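PDB 3UAO: putative isochorismatase from Bordetella bronchiseptica, which probably hydrolyses maleamate to maleate and ammonia, a step in the bacterial breakdown of nicotinate (vitamin B3). Local coordinates for residues 51-54 with 55-58; 201-204 with 205-208. All blocks are in the same frame, centred on the assembly; numbering follows the deposited sequence.

Interaction 1: 51-54 with 55-58; sequences DFVN and GFAD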
loop_
_atom_site.group_PDB
_atom_site.type_symbol
_atom_site.label_atom_id
_atom_site.label_comp_id
_atom_site.label_asym_id
_atom_site.label_seq_id
_atom_site.Cartn_x
_atom_site.Cartn_y
_atom_site.Cartn_z
ATOM N N ASP A 51 -12.791 14.405 -5.900
ATOM C CA ASP A 51 -12.273 15.668 -6.421
ATOM C C ASP A 51 -13.266 16.639 -7.033
ATOM O O ASP A 51 -12.914 17.422 -7.916
ATOM C CB ASP A 51 -11.153 15.401 -7.438
ATOM C CG ASP A 51 -9.997 14.695 -6.840
ATOM O OD1 ASP A 51 -9.908 14.637 -5.596
ATOM O OD2 ASP A 51 -9.187 14.174 -7.625
ATOM N N PHE A 52 -14.493 16.638 -6.566
ATOM C CA PHE A 52 -15.422 17.680 -6.990
ATOM C C PHE A 52 -15.086 18.986 -6.276
ATOM O O PHE A 52 -15.803 19.402 -5.367
ATOM C CB PHE A 52 -16.873 17.264 -6.748
ATOM C CG PHE A 52 -17.482 16.517 -7.891
ATOM C CD1 PHE A 52 -16.946 16.612 -9.164
ATOM C CD2 PHE A 52 -18.633 15.757 -7.700
ATOM C CE1 PHE A 52 -17.550 15.961 -10.209
ATOM C CE2 PHE A 52 -19.235 15.123 -8.738
ATOM C CZ PHE A 52 -18.711 15.218 -9.989
ATOM N N VAL A 53 -13.989 19.617 -6.720
ATOM C CA VAL A 53 -13.418 20.791 -6.060
ATOM C C VAL A 53 -13.516 21.975 -7.010
ATOM O O VAL A 53 -13.604 21.781 -8.219
ATOM C CB VAL A 53 -11.955 20.538 -5.587
ATOM C CG1 VAL A 53 -11.911 19.359 -4.630
ATOM C CG2 VAL A 53 -11.018 20.303 -6.743
ATOM N N ASN A 54 -13.536 23.196 -6.474
ATOM C CA ASN A 54 -13.825 24.409 -7.281
ATOM C C ASN A 54 -13.009 24.482 -8.604
ATOM O O ASN A 54 -13.505 24.955 -9.622
ATOM C CB ASN A 54 -13.587 25.699 -6.458
ATOM C CG ASN A 54 -14.556 25.868 -5.280
ATOM O OD1 ASN A 54 -14.148 26.140 -4.137
ATOM N ND2 ASN A 54 -15.834 25.711 -5.552
ATOM N N GLY A 55 -11.763 24.029 -8.579
ATOM C CA GLY A 55 -10.906 24.104 -9.740
ATOM C C GLY A 55 -11.294 23.150 -10.858
ATOM O O GLY A 55 -11.015 23.414 -12.024
ATOM N N PHE A 56 -11.924 22.030 -10.514
ATOM C CA PHE A 56 -12.480 21.090 -11.524
ATOM C C PHE A 56 -13.922 21.440 -11.990
ATOM O O PHE A 56 -14.377 20.965 -13.032
ATOM C CB PHE A 56 -12.420 19.654 -10.993
ATOM C CG PHE A 56 -11.054 19.060 -11.040
ATOM C CD1 PHE A 56 -10.622 18.382 -12.151
ATOM C CD2 PHE A 56 -10.205 19.188 -9.977
ATOM C CE1 PHE A 56 -9.342 17.839 -12.197
ATOM C CE2 PHE A 56 -8.935 18.660 -10.014
ATOM C CZ PHE A 56 -8.497 17.983 -11.126
ATOM N N ALA A 57 -14.636 22.243 -11.201
ATOM C CA ALA A 57 -15.960 22.755 -11.586
ATOM C C ALA A 57 -15.833 23.930 -12.544
ATOM O O ALA A 57 -16.521 23.959 -13.542
ATOM C CB ALA A 57 -16.783 23.180 -10.351
ATOM N N ASP A 58 -14.955 24.880 -12.228
ATOM C CA ASP A 58 -14.663 26.046 -13.092
ATOM C C ASP A 58 -14.081 25.646 -14.455
ATOM O O ASP A 58 -12.992 25.106 -14.508
ATOM C CB ASP A 58 -13.664 26.988 -12.390
ATOM C CG ASP A 58 -13.574 28.380 -13.038
ATOM O OD1 ASP A 58 -14.315 28.690 -14.018
ATOM O OD2 ASP A 58 -12.752 29.178 -12.527
#
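V53 and F56 meet across the start of a one-turn helix, 54-57, in the loop that leaves strand 45-50 of the parallel, Rossmann-like sheet. The contact is local, a helix start: V53 is at the N-cap position, and its carbonyl takes the first backbone bonds of the helix, from F56 N and A57 N. V53 O accepts from F56 N at 2.9 Å, with the donor standing 41° above the carbonyl plane, and from A57 N at 3.2 Å, here in the carbonyl plane. One oxygen thus accepts both an i+3 and an i+4 bond.

The chain enters this turn through an inverse gamma turn centred on F52, closed by a weak bond from V53 N to D51 O. F52 points away from the helix and packs on A70, I71 and T74 of helix 67-84, a place suited to a large apolar ring. The D51 carboxylate is held by a salt bridge from OD2 to K139 NZ and by a hydrogen bond between OD1 and S91 OG of strand 87-93. An aspartate and a lysine so placed are consistent with the Asp-Lys-Cys triad of isochorismatase-like amidohydrolases.

F56 lies alongside V53, its CG anti to its own carbonyl carbon (chi1 -76°), which sets the ring beside V53 and near D51 O. Its CB comes within 3.8 Å of D51 O, and the ring goes on to meet F62, M112 and R197. An acetate ion, probably from the crystallisation liquor, sits about 3 Å from the F56 side chain at the nearest atoms, which may mark a pocket. A57, with only a methyl group, fits against I71, while D58, the first residue beyond the helix, gives its N to N54 O at 3.0 Å. Within the pair that opens the contact, V53 CG2 touches F56 CD2 at 3.5 Å, at the edge of the ring and near its plane.

Interaction 2: 201-204 with 205-208; sequences PHEA and NLFD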
loop_
_atom_site.group_PDB
_atom_site.type_symbol
_atom_site.label_atom_id
_atom_site.label_comp_id
_atom_site.label_asym_id
_atom_site.label_seq_id
_atom_site.Cartn_x
_atom_site.Cartn_y
_atom_site.Cartn_z
ATOM N N PRO A 201 -12.950 10.804 -23.908
ATOM C CA PRO A 201 -12.362 10.161 -22.709
ATOM C C PRO A 201 -13.378 9.678 -21.636
ATOM O O PRO A 201 -13.278 8.533 -21.153
ATOM C CB PRO A 201 -11.471 11.267 -22.151
ATOM C CG PRO A 201 -11.014 11.995 -23.365
ATOM C CD PRO A 201 -12.251 12.053 -24.237
ATOM N N HIS A 202 -14.340 10.528 -21.295
ATOM C CA HIS A 202 -15.496 10.147 -20.454
ATOM C C HIS A 202 -16.160 8.836 -20.903
ATOM O O HIS A 202 -16.381 7.938 -20.114
ATOM C CB HIS A 202 -16.525 11.283 -20.471
ATOM C CG HIS A 202 -17.794 10.983 -19.742
ATOM N ND1 HIS A 202 -17.906 11.071 -18.377
ATOM C CD2 HIS A 202 -19.023 10.626 -20.193
ATOM C CE1 HIS A 202 -19.145 10.773 -18.015
ATOM N NE2 HIS A 202 -19.845 10.513 -19.099
ATOM N N GLU A 203 -16.443 8.716 -22.185
ATOM C CA GLU A 203 -17.184 7.561 -22.724
ATOM C C GLU A 203 -16.275 6.319 -22.830
ATOM O O GLU A 203 -16.726 5.178 -22.564
ATOM C CB GLU A 203 -17.784 7.934 -24.081
ATOM C CG GLU A 203 -19.179 7.394 -24.360
ATOM C CD GLU A 203 -20.265 8.120 -23.610
ATOM O OE1 GLU A 203 -20.518 9.305 -23.912
ATOM O OE2 GLU A 203 -20.886 7.504 -22.726
ATOM N N ALA A 204 -14.992 6.542 -23.186
ATOM C CA ALA A 204 -14.037 5.458 -23.274
ATOM C C ALA A 204 -13.782 4.853 -21.880
ATOM O O ALA A 204 -13.654 3.653 -21.726
ATOM C CB ALA A 204 -12.756 5.935 -23.893
ATOM N N ASN A 205 -13.728 5.685 -20.853
ATOM C CA ASN A 205 -13.327 5.190 -19.582
ATOM C C ASN A 205 -14.494 4.541 -18.873
ATOM O O ASN A 205 -14.327 3.578 -18.140
ATOM C CB ASN A 205 -12.666 6.302 -18.775
ATOM C CG ASN A 205 -11.223 6.516 -19.179
ATOM O OD1 ASN A 205 -10.336 6.090 -18.474
ATOM N ND2 ASN A 205 -10.984 7.152 -20.320
ATOM N N LEU A 206 -15.698 5.007 -19.162
ATOM C CA LEU A 206 -16.878 4.298 -18.716
ATOM C C LEU A 206 -16.905 2.945 -19.349
ATOM O O LEU A 206 -17.187 1.965 -18.668
ATOM C CB LEU A 206 -18.154 5.058 -19.035
ATOM C CG LEU A 206 -18.344 6.339 -18.204
ATOM C CD1 LEU A 206 -19.372 7.234 -18.821
ATOM C CD2 LEU A 206 -18.694 5.989 -16.758
ATOM N N PHE A 207 -16.626 2.869 -20.645
ATOM C CA PHE A 207 -16.619 1.591 -21.345
ATOM C C PHE A 207 -15.657 0.652 -20.642
ATOM O O PHE A 207 -16.057 -0.410 -20.169
ATOM C CB PHE A 207 -16.238 1.747 -22.817
ATOM C CG PHE A 207 -16.135 0.434 -23.549
ATOM C CD1 PHE A 207 -17.255 -0.165 -24.080
ATOM C CD2 PHE A 207 -14.922 -0.232 -23.657
ATOM C CE1 PHE A 207 -17.155 -1.392 -24.725
ATOM C CE2 PHE A 207 -14.840 -1.434 -24.282
ATOM C CZ PHE A 207 -15.955 -2.013 -24.821
ATOM N N ASP A 208 -14.398 1.066 -20.515
ATOM C CA ASP A 208 -13.400 0.249 -19.829
ATOM C C ASP A 208 -13.952 -0.254 -18.490
ATOM O O ASP A 208 -13.924 -1.465 -18.183
ATOM C CB ASP A 208 -12.153 1.071 -19.543
ATOM C CG ASP A 208 -11.338 1.386 -20.775
ATOM O OD1 ASP A 208 -11.684 0.838 -21.852
ATOM O OD2 ASP A 208 -10.349 2.179 -20.629
HETATM O O HOH W 1 -12.064 2.355 -23.705
#
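N205 grips P201 O twice, and L206 lays a methyl group on the ring of H202; these two side-chain contacts stand out in this stretch of helix 199-212. The oxygen of P201 takes the usual helical bond from N205 N at 2.9 Å and a second from N205 ND2 at 2.8 Å. The donors arrive from opposite faces of the carbonyl plane. N205 CG sits beside its own backbone N (chi1 -80°), folding the amide back over the previous turn, and an asparagine is short enough to reach that carbonyl while offering its oxygen elsewhere.

One residue further on, L206 CD1 lies over a face of the H202 imidazole, 3.6 Å from the ring centroid and displaced toward the rim, where H202 NE2 is 3.3 Å away. The contact is CH-pi. H202 ND1 is hydrogen-bonded to T169 OG1, which helps fix the rotation of the ring, and V194 of strand 186-195 touches both side chains, with V189 adding to the bed of L206. The exposed E203 merely brings OE2 near L206 CD1, at 4.2 Å. F207 directs its ring away to meet Y30 edge-to-face, and the backbone is carried on by F207 N to E203 O and by D208 N to A204 O, both at 3.0 Å.

Farther out, R174 NH1 joins N205 OD1 to the D208 carboxylate and probably helps orient both. D208 OD2 also accepts from N205 ND2 of the second subunit, a bond repeated in reverse, while A204 packs on A204 of that subunit, where a small side chain lets the helices come close. Because the bond is made in both directions, each subunit supplies one amide donor and one carboxylate acceptor, and R174 probably stabilises the negative charge of the buried D208 beside the buried N205.

Starting from the N terminus, the chain passes along strand 45-50 and turns at once into interaction 1, a local turn into helix 54-57 that closes no loop, ahead of helix 67-84. Interaction 2, equally contiguous, comes much later, within helix 199-212, which makes the crossover from strand 186-195 to strand 215-217. The two follow in series; neither nests in the other nor crosses it. Their centres are 20 Å apart and their nearest atoms about 9 Å, so they do not touch, but R197, shortly before helix 199-212, packs on F56. Interaction 1 ties a strand end to helix 67-84, whereas interaction 2 joins an edge crossover to the neighbouring subunit.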